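Local coordinates for protein induced by osmotic stress (Scheffersomyces stipitis, PDB 5YWN) that probably reduces carbonyl compounds, haloketones among them, to alcohols with NADPH, as a member of the dihydroflavonol-4-reductase subfamily of Rossmann-fold enzymes, at residues A99-Q108 with S166-F177; G12-A20 with I195-E204. The protein carries 1 engineered substitution. All blocks are in the same frame, centred on the assembly; numbering follows the deposited sequence.

Interaction 1 of 2, residues A99-Q108 with S166-F177; sequences AINGTKYVLQ and SKQFAERAAWEF. With NAP (NADP nicotinamide-adenine-dinucleotide phosphate), chain B.
The segments 99-108 and 166-177 come closest at Ile100 and Ala170, whose CA atoms are 4.2 Å apart, the two helices running nearly parallel at a crossing angle of -20° with axes 8.2 Å apart. Such a close approach rests on small residues: Ala170, Ala173 and Ala174 offer only methyls. Ala170 CB sits 3.5 Å from Ala99 O, a carbonyl that also accepts from both Thr103 N and Thr103 OG1. Ile100 turns CG1 beside its backbone N (chi1 -61°), which carries CD1 alongside the Phe169 side chain to 3.5 Å from Phe169 CB. The extended Lys104 chain lays CG and CE over Ala173 CB. At the far end Leu107 CB stands over the centre of the Phe177 ring in a CH-pi contact, 3.7 Å from the centroid and 3° off the normal, while Leu107 CD1 reaches Ala174 CA at 3.6 Å. No hydrogen bond crosses the interface; van der Waals and CH-pi contacts join the segments. Thr103, Leu107 and Ala170 also touch strand 119-123. This is the packing of neighbouring helices on one face of a Rossmann-fold sheet, with the NADP(+)-binding Lys167 on the second helix.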
loop_
_atom_site.group_PDB
_atom_site.type_symbol
_atom_site.label_atom_id
_atom_site.label_comp_id
_atom_site.label_asym_id
_atom_site.label_seq_id
_atom_site.Cartn_x
_atom_site.Cartn_y
_atom_site.Cartn_z
ATOM N N ALA A 99 12.377 6.751 2.542
ATOM C CA ALA A 99 11.206 6.645 3.323
ATOM C C ALA A 99 11.164 7.619 4.497
ATOM O O ALA A 99 10.230 8.306 4.658
ATOM C CB ALA A 99 11.075 5.237 3.823
ATOM N N ILE A 100 12.192 7.614 5.323
ATOM C CA ILE A 100 12.207 8.407 6.513
ATOM C C ILE A 100 12.376 9.921 6.293
ATOM O O ILE A 100 11.601 10.674 6.729
ATOM C CB ILE A 100 13.302 7.906 7.467
ATOM C CG1 ILE A 100 13.064 6.462 7.877
ATOM C CG2 ILE A 100 13.392 8.773 8.697
ATOM C CD1 ILE A 100 14.263 5.845 8.496
ATOM N N ASN A 101 13.415 10.310 5.612
ATOM C CA ASN A 101 13.602 11.674 5.222
ATOM C C ASN A 101 12.542 12.190 4.264
ATOM O O ASN A 101 12.038 13.228 4.451
ATOM C CB ASN A 101 14.994 11.905 4.694
ATOM C CG ASN A 101 16.018 12.030 5.799
ATOM O OD1 ASN A 101 15.738 11.815 6.937
ATOM N ND2 ASN A 101 17.185 12.358 5.443
ATOM N N GLY A 102 12.176 11.388 3.303
ATOM C CA GLY A 102 11.146 11.765 2.391
ATOM C C GLY A 102 9.850 12.059 3.135
ATOM O O GLY A 102 9.216 13.011 2.836
ATOM N N THR A 103 9.499 11.241 4.097
ATOM C CA THR A 103 8.339 11.484 4.899
ATOM C C THR A 103 8.429 12.760 5.790
ATOM O O THR A 103 7.574 13.537 5.784
ATOM C CB THR A 103 7.904 10.230 5.689
ATOM O OG1 THR A 103 7.509 9.198 4.801
ATOM C CG2 THR A 103 6.838 10.526 6.582
ATOM N N LYS A 104 9.541 12.940 6.460
ATOM C CA LYS A 104 9.816 14.086 7.267
ATOM C C LYS A 104 9.753 15.385 6.431
ATOM O O LYS A 104 9.177 16.332 6.822
ATOM C CB LYS A 104 11.231 13.932 7.857
ATOM C CG LYS A 104 11.361 12.967 9.004
ATOM C CD LYS A 104 12.694 13.075 9.699
ATOM C CE LYS A 104 12.881 11.987 10.707
ATOM N NZ LYS A 104 14.112 12.097 11.502
ATOM N N TYR A 105 10.348 15.375 5.274
ATOM C CA TYR A 105 10.333 16.499 4.353
ATOM C C TYR A 105 8.950 16.838 3.718
ATOM O O TYR A 105 8.656 17.970 3.496
ATOM C CB TYR A 105 11.478 16.413 3.357
ATOM C CG TYR A 105 12.840 16.323 3.998
ATOM C CD1 TYR A 105 13.015 16.552 5.327
ATOM C CD2 TYR A 105 13.936 15.995 3.265
ATOM C CE1 TYR A 105 14.250 16.477 5.909
ATOM C CE2 TYR A 105 15.174 15.930 3.817
ATOM C CZ TYR A 105 15.318 16.152 5.146
ATOM O OH TYR A 105 16.528 16.089 5.681
ATOM N N VAL A 106 8.145 15.834 3.436
ATOM C CA VAL A 106 6.818 16.081 2.924
ATOM C C VAL A 106 6.006 16.850 3.975
ATOM O O VAL A 106 5.414 17.807 3.681
ATOM C CB VAL A 106 6.085 14.759 2.598
ATOM C CG1 VAL A 106 4.595 14.900 2.478
ATOM C CG2 VAL A 106 6.598 14.184 1.326
ATOM N N LEU A 107 6.029 16.357 5.188
ATOM C CA LEU A 107 5.277 16.950 6.224
ATOM C C LEU A 107 5.721 18.392 6.482
ATOM O O LEU A 107 4.924 19.222 6.656
ATOM C CB LEU A 107 5.320 16.107 7.475
ATOM C CG LEU A 107 4.729 14.717 7.388
ATOM C CD1 LEU A 107 5.065 13.902 8.609
ATOM C CD2 LEU A 107 3.258 14.753 7.136
ATOM N N GLN A 108 7.002 18.624 6.481
ATOM C CA GLN A 108 7.513 19.924 6.661
ATOM C C GLN A 108 7.084 20.857 5.507
ATOM O O GLN A 108 6.753 21.958 5.729
ATOM C CB GLN A 108 9.011 19.907 6.825
ATOM C CG GLN A 108 9.588 21.265 7.078
ATOM C CD GLN A 108 9.264 21.797 8.436
ATOM O OE1 GLN A 108 9.555 21.189 9.413
ATOM N NE2 GLN A 108 8.678 22.936 8.483
ATOM N N SER A 166 12.251 0.928 7.300
ATOM C CA SER A 166 11.857 2.110 6.592
ATOM C C SER A 166 10.439 2.497 6.970
ATOM O O SER A 166 10.186 3.614 7.167
ATOM C CB SER A 166 11.950 1.955 5.062
ATOM O OG SER A 166 10.987 1.162 4.494
ATOM N N LYS A 167 9.560 1.538 7.051
ATOM C CA LYS A 167 8.210 1.794 7.435
ATOM C C LYS A 167 8.004 2.200 8.899
ATOM O O LYS A 167 7.368 3.142 9.168
ATOM C CB LYS A 167 7.284 0.662 6.988
ATOM C CG LYS A 167 7.413 0.202 5.575
ATOM C CD LYS A 167 7.153 1.264 4.557
ATOM C CE LYS A 167 5.832 1.897 4.754
ATOM N NZ LYS A 167 5.458 2.779 3.650
ATOM N N GLN A 168 8.626 1.486 9.808
ATOM C CA GLN A 168 8.513 1.778 11.187
ATOM C C GLN A 168 9.019 3.175 11.507
ATOM O O GLN A 168 8.363 3.870 12.143
ATOM C CB GLN A 168 9.334 0.774 11.986
ATOM C CG GLN A 168 9.269 0.932 13.485
ATOM C CD GLN A 168 10.472 0.391 14.252
ATOM O OE1 GLN A 168 10.778 0.869 15.301
ATOM N NE2 GLN A 168 11.113 -0.613 13.728
ATOM N N PHE A 169 10.198 3.516 11.043
ATOM C CA PHE A 169 10.804 4.813 11.268
ATOM C C PHE A 169 10.142 6.032 10.607
ATOM O O PHE A 169 9.989 7.018 11.207
ATOM C CB PHE A 169 12.325 4.769 11.143
ATOM C CG PHE A 169 12.945 3.816 12.101
ATOM C CD1 PHE A 169 12.956 4.079 13.419
ATOM C CD2 PHE A 169 13.395 2.619 11.687
ATOM C CE1 PHE A 169 13.455 3.168 14.318
ATOM C CE2 PHE A 169 13.883 1.698 12.569
ATOM C CZ PHE A 169 13.911 1.973 13.882
ATOM N N ALA A 170 9.721 5.870 9.388
ATOM C CA ALA A 170 8.950 6.882 8.748
ATOM C C ALA A 170 7.649 7.145 9.473
ATOM O O ALA A 170 7.390 8.234 9.743
ATOM C CB ALA A 170 8.705 6.541 7.325
ATOM N N GLU A 171 6.908 6.118 9.846
ATOM C CA GLU A 171 5.675 6.284 10.586
ATOM C C GLU A 171 5.851 6.937 11.962
ATOM O O GLU A 171 5.139 7.815 12.288
ATOM C CB GLU A 171 4.848 5.003 10.692
ATOM C CG GLU A 171 3.397 5.247 11.109
ATOM C CD GLU A 171 2.588 4.064 11.615
ATOM O OE1 GLU A 171 2.835 2.944 11.275
ATOM O OE2 GLU A 171 1.685 4.319 12.373
ATOM N N ARG A 172 6.862 6.518 12.694
ATOM C CA ARG A 172 7.217 7.130 13.944
ATOM C C ARG A 172 7.560 8.620 13.729
ATOM O O ARG A 172 7.146 9.428 14.444
ATOM C CB ARG A 172 8.378 6.410 14.585
ATOM C CG ARG A 172 8.084 5.096 15.278
ATOM C CD ARG A 172 9.354 4.555 15.886
ATOM N NE ARG A 172 9.323 3.199 16.359
ATOM C CZ ARG A 172 8.748 2.799 17.468
ATOM N NH1 ARG A 172 8.801 1.550 17.811
ATOM N NH2 ARG A 172 8.139 3.630 18.236
ATOM N N ALA A 173 8.279 8.918 12.686
ATOM C CA ALA A 173 8.628 10.256 12.353
ATOM C C ALA A 173 7.396 11.110 12.053
ATOM O O ALA A 173 7.313 12.186 12.482
ATOM C CB ALA A 173 9.596 10.288 11.208
ATOM N N ALA A 174 6.437 10.546 11.357
ATOM C CA ALA A 174 5.201 11.233 11.061
ATOM C C ALA A 174 4.428 11.584 12.351
ATOM O O ALA A 174 4.086 12.690 12.549
ATOM C CB ALA A 174 4.355 10.411 10.135
ATOM N N TRP A 175 4.274 10.625 13.243
ATOM C CA TRP A 175 3.655 10.865 14.521
ATOM C C TRP A 175 4.446 11.879 15.356
ATOM O O TRP A 175 3.877 12.735 15.967
ATOM C CB TRP A 175 3.381 9.584 15.281
ATOM C CG TRP A 175 2.347 8.701 14.616
ATOM C CD1 TRP A 175 2.541 7.483 14.137
ATOM C CD2 TRP A 175 0.997 9.018 14.349
ATOM N NE1 TRP A 175 1.426 6.991 13.601
ATOM C CE2 TRP A 175 0.442 7.910 13.699
ATOM C CE3 TRP A 175 0.200 10.124 14.579
ATOM C CZ2 TRP A 175 -0.860 7.865 13.301
ATOM C CZ3 TRP A 175 -1.092 10.089 14.176
ATOM C CH2 TRP A 175 -1.618 8.956 13.546
ATOM N N GLU A 176 5.755 11.786 15.303
ATOM C CA GLU A 176 6.603 12.717 15.982
ATOM C C GLU A 176 6.436 14.155 15.463
ATOM O O GLU A 176 6.384 15.048 16.218
ATOM C CB GLU A 176 8.053 12.317 15.929
ATOM C CG GLU A 176 8.914 13.128 16.842
ATOM C CD GLU A 176 10.294 13.382 16.291
ATOM O OE1 GLU A 176 10.864 12.499 15.603
ATOM O OE2 GLU A 176 10.831 14.469 16.553
ATOM N N PHE A 177 6.319 14.310 14.169
ATOM C CA PHE A 177 6.144 15.597 13.581
ATOM C C PHE A 177 4.875 16.245 14.083
ATOM O O PHE A 177 4.881 17.368 14.423
ATOM C CB PHE A 177 6.075 15.467 12.065
ATOM C CG PHE A 177 5.888 16.758 11.334
ATOM C CD1 PHE A 177 4.631 17.261 11.104
ATOM C CD2 PHE A 177 6.952 17.433 10.860
ATOM C CE1 PHE A 177 4.453 18.409 10.422
ATOM C CE2 PHE A 177 6.790 18.595 10.170
ATOM C CZ PHE A 177 5.542 19.089 9.963
HETATM P PA NAP B . 4.868 -0.021 -5.749
HETATM O O1A NAP B . 3.756 -0.542 -6.627
HETATM O O2A NAP B . 6.308 -0.243 -6.147
HETATM O O5B NAP B . 4.642 1.559 -5.534
HETATM C C5B NAP B . 5.727 2.398 -5.143
HETATM C C4B NAP B . 5.629 3.736 -5.866
HETATM O O4B NAP B . 6.340 4.741 -5.136
HETATM C C3B NAP B . 6.228 3.662 -7.262
HETATM O O3B NAP B . 5.238 3.948 -8.255
HETATM C C2B NAP B . 7.341 4.691 -7.303
HETATM O O2B NAP B . 7.096 5.661 -8.317
HETATM C C1B NAP B . 7.367 5.344 -5.928
HETATM N N9A NAP B . 8.691 5.135 -5.290
HETATM C C8A NAP B . 9.204 3.946 -4.917
HETATM N N7A NAP B . 10.434 4.108 -4.365
HETATM C C5A NAP B . 10.724 5.421 -4.381
HETATM C C6A NAP B . 11.856 6.274 -3.952
HETATM N N6A NAP B . 12.961 5.736 -3.380
HETATM N N1A NAP B . 11.751 7.606 -4.154
HETATM C C2A NAP B . 10.663 8.162 -4.721
HETATM N N3A NAP B . 9.603 7.442 -5.131
HETATM C C4A NAP B . 9.571 6.095 -4.993
HETATM O O3 NAP B . 4.658 -0.611 -4.266
HETATM P PN NAP B . 3.178 -0.899 -3.704
HETATM O O1N NAP B . 3.058 -2.378 -3.423
HETATM O O2N NAP B . 2.184 -0.223 -4.619
HETATM O O5D NAP B . 3.177 -0.118 -2.296
HETATM C C5D NAP B . 2.507 1.134 -2.163
HETATM C C4D NAP B . 2.705 1.680 -0.754
HETATM O O4D NAP B . 1.895 0.953 0.175
HETATM C C3D NAP B . 4.152 1.563 -0.301
HETATM O O3D NAP B . 4.720 2.857 -0.077
HETATM C C2D NAP B . 4.132 0.756 0.981
HETATM O O2D NAP B . 4.706 1.502 2.059
HETATM C C1D NAP B . 2.671 0.439 1.262
HETATM N N1N NAP B . 2.484 -1.010 1.387
HETATM C C2N NAP B . 2.170 -1.734 0.304
HETATM C C3N NAP B . 1.989 -3.109 0.400
HETATM C C7N NAP B . 1.636 -3.912 -0.816
HETATM O O7N NAP B . 1.725 -5.128 -0.776
HETATM N N7N NAP B . 1.235 -3.273 -1.914
HETATM C C4N NAP B . 2.136 -3.731 1.631
HETATM C C5N NAP B . 2.463 -2.960 2.737
HETATM C C6N NAP B . 2.632 -1.589 2.586
HETATM P P2B NAP B . 7.656 5.441 -9.810
HETATM O O1X NAP B . 7.812 6.842 -10.351
HETATM O O2X NAP B . 8.957 4.704 -9.606
HETATM O O3X NAP B . 6.579 4.627 -10.487
#

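Interaction 2 of 2, residues G12-A20 with I195-E204; sequences GYLAQQIIA and IFGPQAKDEE. With NAP (NADP nicotinamide-adenine-dinucleotide phosphate), chain B.
Tyr13 carries its ring from helix 13-24 across to the chain between Ile195 and Gln199. With CG anti to the backbone N (chi1 165°), the ring starts beside the cofactor diphosphate, O2N being 3.6 Å from Tyr13 CB, and its far end comes to Gly197. Along one side, Tyr13 CD1 and CE1 meet the Gln199 amide, NE2 being 3.3 Å from CD1, with the ring and amide planes only 17° apart. On the other, Tyr13 CE2 touches Ile195 CG2 at 3.6 Å. The tip, Tyr13 OH, donates to Gly197 O at 2.9 Å, from 38° above the carbonyl plane. A phenylalanine here would probably leave Gly197 O without this donor and the loop at Gly197 less firmly tied to the helix.

Gln17, bent at chi2, sends NE2 to Pro198 O at 3.0 Å, and its CD packs against Ala200. Gln16 NE2 meets Glu204 OE2 in a fairly straight bond, on the anti side but tilted out of the carboxylate plane, and also bonds Thr11 O; Gln16 OE1 is held by Tyr46 and Glu204 OE1 by Asn41. A water bridges Tyr13 O and Ala200 N.

Both segments also hold NADP: Ile195 N donates to the nicotinamide O7N at 3.2 Å, whereas the bonds from Tyr13 N and Leu14 N to the diphosphate are weak. The contact thus joins the first helix of the Rossmann fold to the chain leaving strand 194-196, with helix 238-250 against Tyr13, Leu14 and Ile195, helix 211-217 beside Tyr13, and helix 36-46 against Gln16, Ala200 and Glu204.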
loop_
_atom_site.group_PDB
_atom_site.type_symbol
_atom_site.label_atom_id
_atom_site.label_comp_id
_atom_site.label_asym_id
_atom_site.label_seq_id
_atom_site.Cartn_x
_atom_site.Cartn_y
_atom_site.Cartn_z
ATOM N N GLY A 12 2.207 4.073 -8.750
ATOM C CA GLY A 12 2.144 2.818 -8.054
ATOM C C GLY A 12 0.802 2.103 -8.060
ATOM O O GLY A 12 -0.169 2.669 -8.418
ATOM N N TYR A 13 0.837 0.838 -7.686
ATOM C CA TYR A 13 -0.296 -0.048 -7.707
ATOM C C TYR A 13 -1.409 0.357 -6.766
ATOM O O TYR A 13 -2.484 0.560 -7.177
ATOM C CB TYR A 13 0.205 -1.450 -7.352
ATOM C CG TYR A 13 -0.786 -2.540 -6.949
ATOM C CD1 TYR A 13 -1.795 -2.963 -7.783
ATOM C CD2 TYR A 13 -0.637 -3.206 -5.776
ATOM C CE1 TYR A 13 -2.629 -3.998 -7.416
ATOM C CE2 TYR A 13 -1.470 -4.199 -5.398
ATOM C CZ TYR A 13 -2.472 -4.607 -6.221
ATOM O OH TYR A 13 -3.253 -5.611 -5.803
ATOM N N LEU A 14 -1.108 0.526 -5.514
ATOM C CA LEU A 14 -2.054 1.079 -4.566
ATOM C C LEU A 14 -2.494 2.525 -4.885
ATOM O O LEU A 14 -3.606 2.864 -4.771
ATOM C CB LEU A 14 -1.470 1.077 -3.177
ATOM C CG LEU A 14 -2.281 1.761 -2.108
ATOM C CD1 LEU A 14 -3.626 1.097 -2.059
ATOM C CD2 LEU A 14 -1.582 1.653 -0.776
ATOM N N ALA A 15 -1.555 3.333 -5.273
ATOM C CA ALA A 15 -1.802 4.720 -5.541
ATOM C C ALA A 15 -2.815 4.912 -6.677
ATOM O O ALA A 15 -3.667 5.691 -6.555
ATOM C CB ALA A 15 -0.519 5.400 -5.864
ATOM N N GLN A 16 -2.701 4.125 -7.732
ATOM C CA GLN A 16 -3.647 4.141 -8.831
ATOM C C GLN A 16 -5.070 3.739 -8.452
ATOM O O GLN A 16 -5.952 4.294 -8.918
ATOM C CB GLN A 16 -3.142 3.376 -10.040
ATOM C CG GLN A 16 -2.016 4.070 -10.763
ATOM C CD GLN A 16 -1.739 3.552 -12.146
ATOM O OE1 GLN A 16 -2.587 3.536 -12.976
ATOM N NE2 GLN A 16 -0.523 3.155 -12.378
ATOM N N GLN A 17 -5.229 2.728 -7.624
ATOM C CA GLN A 17 -6.500 2.367 -7.094
ATOM C C GLN A 17 -7.078 3.450 -6.192
ATOM O O GLN A 17 -8.194 3.719 -6.260
ATOM C CB GLN A 17 -6.458 1.012 -6.401
ATOM C CG GLN A 17 -6.421 -0.193 -7.330
ATOM C CD GLN A 17 -7.774 -0.545 -7.942
ATOM O OE1 GLN A 17 -8.628 0.227 -7.997
ATOM N NE2 GLN A 17 -7.904 -1.716 -8.390
ATOM N N ILE A 18 -6.253 4.064 -5.383
ATOM C CA ILE A 18 -6.668 5.170 -4.588
ATOM C C ILE A 18 -7.154 6.300 -5.507
ATOM O O ILE A 18 -8.165 6.819 -5.285
ATOM C CB ILE A 18 -5.512 5.664 -3.693
ATOM C CG1 ILE A 18 -5.257 4.681 -2.552
ATOM C CG2 ILE A 18 -5.754 7.064 -3.147
ATOM C CD1 ILE A 18 -4.076 5.014 -1.710
ATOM N N ILE A 19 -6.399 6.610 -6.535
ATOM C CA ILE A 19 -6.732 7.662 -7.442
ATOM C C ILE A 19 -8.056 7.386 -8.155
ATOM O O ILE A 19 -8.870 8.190 -8.170
ATOM C CB ILE A 19 -5.590 7.919 -8.448
ATOM C CG1 ILE A 19 -4.358 8.511 -7.749
ATOM C CG2 ILE A 19 -6.045 8.800 -9.598
ATOM C CD1 ILE A 19 -3.097 8.478 -8.519
ATOM N N ALA A 20 -8.242 6.181 -8.652
ATOM C CA ALA A 20 -9.472 5.805 -9.312
ATOM C C ALA A 20 -10.659 5.917 -8.381
ATOM O O ALA A 20 -11.670 6.364 -8.783
ATOM C CB ALA A 20 -9.383 4.427 -9.886
ATOM N N ILE A 195 -0.900 -6.888 -0.220
ATOM C CA ILE A 195 -1.969 -6.363 -1.016
ATOM C C ILE A 195 -2.150 -7.102 -2.356
ATOM O O ILE A 195 -1.305 -7.080 -3.190
ATOM C CB ILE A 195 -1.801 -4.859 -1.272
ATOM C CG1 ILE A 195 -1.622 -4.073 0.026
ATOM C CG2 ILE A 195 -2.944 -4.335 -2.096
ATOM C CD1 ILE A 195 -1.405 -2.620 -0.198
ATOM N N PHE A 196 -3.304 -7.713 -2.507
ATOM C CA PHE A 196 -3.695 -8.416 -3.705
ATOM C C PHE A 196 -4.903 -7.726 -4.379
ATOM O O PHE A 196 -5.595 -6.990 -3.788
ATOM C CB PHE A 196 -4.062 -9.888 -3.463
ATOM C CG PHE A 196 -3.010 -10.716 -2.805
ATOM C CD1 PHE A 196 -1.683 -10.418 -2.890
ATOM C CD2 PHE A 196 -3.372 -11.827 -2.106
ATOM C CE1 PHE A 196 -0.760 -11.201 -2.273
ATOM C CE2 PHE A 196 -2.449 -12.616 -1.505
ATOM C CZ PHE A 196 -1.152 -12.303 -1.570
ATOM N N GLY A 197 -5.137 -8.087 -5.618
ATOM C CA GLY A 197 -6.207 -7.556 -6.389
ATOM C C GLY A 197 -5.864 -6.943 -7.734
ATOM O O GLY A 197 -4.748 -6.717 -8.044
ATOM N N PRO A 198 -6.868 -6.704 -8.558
ATOM C CA PRO A 198 -6.636 -6.178 -9.899
ATOM C C PRO A 198 -6.050 -4.789 -9.915
ATOM O O PRO A 198 -6.243 -4.098 -8.988
ATOM C CB PRO A 198 -8.029 -6.143 -10.495
ATOM C CG PRO A 198 -8.923 -5.962 -9.348
ATOM C CD PRO A 198 -8.298 -6.714 -8.240
ATOM N N GLN A 199 -5.297 -4.451 -10.946
ATOM C CA GLN A 199 -4.782 -3.116 -11.163
ATOM C C GLN A 199 -5.892 -2.167 -11.558
ATOM O O GLN A 199 -6.821 -2.581 -12.151
ATOM C CB GLN A 199 -3.762 -3.093 -12.275
ATOM C CG GLN A 199 -2.752 -4.187 -12.271
ATOM C CD GLN A 199 -1.616 -3.944 -11.329
ATOM O OE1 GLN A 199 -0.952 -2.959 -11.406
ATOM N NE2 GLN A 199 -1.382 -4.869 -10.468
ATOM N N ALA A 200 -5.742 -0.888 -11.268
ATOM C CA ALA A 200 -6.762 0.082 -11.586
ATOM C C ALA A 200 -7.090 0.176 -13.099
ATOM O O ALA A 200 -8.200 0.320 -13.470
ATOM C CB ALA A 200 -6.408 1.436 -11.019
ATOM N N LYS A 201 -6.075 0.046 -13.929
ATOM C CA LYS A 201 -6.219 0.098 -15.355
ATOM C C LYS A 201 -5.601 -1.114 -16.035
ATOM O O LYS A 201 -4.490 -1.481 -15.743
ATOM C CB LYS A 201 -5.560 1.343 -15.895
ATOM C CG LYS A 201 -6.257 2.640 -15.572
ATOM C CD LYS A 201 -7.522 2.828 -16.344
ATOM C CE LYS A 201 -8.193 4.074 -15.877
ATOM N NZ LYS A 201 -9.250 4.528 -16.768
ATOM N N ASP A 202 -6.315 -1.634 -17.004
ATOM C CA ASP A 202 -5.892 -2.757 -17.795
ATOM C C ASP A 202 -4.588 -2.463 -18.497
ATOM O O ASP A 202 -3.769 -3.300 -18.595
ATOM C CB ASP A 202 -6.946 -3.103 -18.819
ATOM C CG ASP A 202 -8.183 -3.677 -18.204
ATOM O OD1 ASP A 202 -8.129 -4.078 -17.045
ATOM O OD2 ASP A 202 -9.198 -3.702 -18.867
ATOM N N GLU A 203 -4.424 -1.235 -18.912
ATOM C CA GLU A 203 -3.272 -0.753 -19.623
ATOM C C GLU A 203 -1.975 -0.833 -18.836
ATOM O O GLU A 203 -0.939 -0.874 -19.387
ATOM C CB GLU A 203 -3.519 0.683 -20.070
ATOM C CG GLU A 203 -4.671 0.876 -20.996
ATOM C CD GLU A 203 -5.972 1.182 -20.309
ATOM O OE1 GLU A 203 -6.169 0.792 -19.168
ATOM O OE2 GLU A 203 -6.826 1.791 -20.928
ATOM N N GLU A 204 -2.083 -0.836 -17.527
ATOM C CA GLU A 204 -0.972 -0.891 -16.660
ATOM C C GLU A 204 -0.578 -2.296 -16.288
ATOM O O GLU A 204 0.402 -2.498 -15.664
ATOM C CB GLU A 204 -1.224 -0.030 -15.421
ATOM C CG GLU A 204 -1.326 1.477 -15.697
ATOM C CD GLU A 204 0.010 2.143 -15.977
ATOM O OE1 GLU A 204 0.300 2.432 -17.129
ATOM O OE2 GLU A 204 0.790 2.343 -15.056
HETATM P PA NAP B . 4.868 -0.021 -5.749
HETATM O O1A NAP B . 3.756 -0.542 -6.627
HETATM O O2A NAP B . 6.308 -0.243 -6.147
HETATM O O5B NAP B . 4.642 1.559 -5.534
HETATM C C5B NAP B . 5.727 2.398 -5.143
HETATM C C4B NAP B . 5.629 3.736 -5.866
HETATM O O4B NAP B . 6.340 4.741 -5.136
HETATM C C3B NAP B . 6.228 3.662 -7.262
HETATM O O3B NAP B . 5.238 3.948 -8.255
HETATM C C2B NAP B . 7.341 4.691 -7.303
HETATM O O2B NAP B . 7.096 5.661 -8.317
HETATM C C1B NAP B . 7.367 5.344 -5.928
HETATM N N9A NAP B . 8.691 5.135 -5.290
HETATM C C8A NAP B . 9.204 3.946 -4.917
HETATM N N7A NAP B . 10.434 4.108 -4.365
HETATM C C5A NAP B . 10.724 5.421 -4.381
HETATM C C6A NAP B . 11.856 6.274 -3.952
HETATM N N6A NAP B . 12.961 5.736 -3.380
HETATM N N1A NAP B . 11.751 7.606 -4.154
HETATM C C2A NAP B . 10.663 8.162 -4.721
HETATM N N3A NAP B . 9.603 7.442 -5.131
HETATM C C4A NAP B . 9.571 6.095 -4.993
HETATM O O3 NAP B . 4.658 -0.611 -4.266
HETATM P PN NAP B . 3.178 -0.899 -3.704
HETATM O O1N NAP B . 3.058 -2.378 -3.423
HETATM O O2N NAP B . 2.184 -0.223 -4.619
HETATM O O5D NAP B . 3.177 -0.118 -2.296
HETATM C C5D NAP B . 2.507 1.134 -2.163
HETATM C C4D NAP B . 2.705 1.680 -0.754
HETATM O O4D NAP B . 1.895 0.953 0.175
HETATM C C3D NAP B . 4.152 1.563 -0.301
HETATM O O3D NAP B . 4.720 2.857 -0.077
HETATM C C2D NAP B . 4.132 0.756 0.981
HETATM O O2D NAP B . 4.706 1.502 2.059
HETATM C C1D NAP B . 2.671 0.439 1.262
HETATM N N1N NAP B . 2.484 -1.010 1.387
HETATM C C2N NAP B . 2.170 -1.734 0.304
HETATM C C3N NAP B . 1.989 -3.109 0.400
HETATM C C7N NAP B . 1.636 -3.912 -0.816
HETATM O O7N NAP B . 1.725 -5.128 -0.776
HETATM N N7N NAP B . 1.235 -3.273 -1.914
HETATM C C4N NAP B . 2.136 -3.731 1.631
HETATM C C5N NAP B . 2.463 -2.960 2.737
HETATM C C6N NAP B . 2.632 -1.589 2.586
HETATM P P2B NAP B . 7.656 5.441 -9.810
HETATM O O1X NAP B . 7.812 6.842 -10.351
HETATM O O2X NAP B . 8.957 4.704 -9.606
HETATM O O3X NAP B . 6.579 4.627 -10.487
HETATM O O HOH W 1 -3.450 -0.284 -9.702
HETATM O O HOH W 2 -3.384 0.730 -12.984
#

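Interactions 1 and 2 lie on opposite sides of the chain's centre, their own centres 24 Å apart and their nearest atoms about 8 Å apart, so they do not touch. In sequence, 12-20 comes first, then 99-108 and 166-177, and finally 195-204; the helix pair therefore falls wholly between the halves of interaction 2. Helix 13-24 follows strand 4-7, the neighbour of the middle strand 74-79 in the seven-stranded parallel sheet, whereas helices 91-113 and 159-181 follow strands 74-79 and 119-123 respectively. Bound NADP is the common element: interaction 2 borders its diphosphate and carboxamide, and helix 159-181 carries Lys167, an NADP(+)-binding residue, while segment 99-108 packs on the neighbouring helix and sheet.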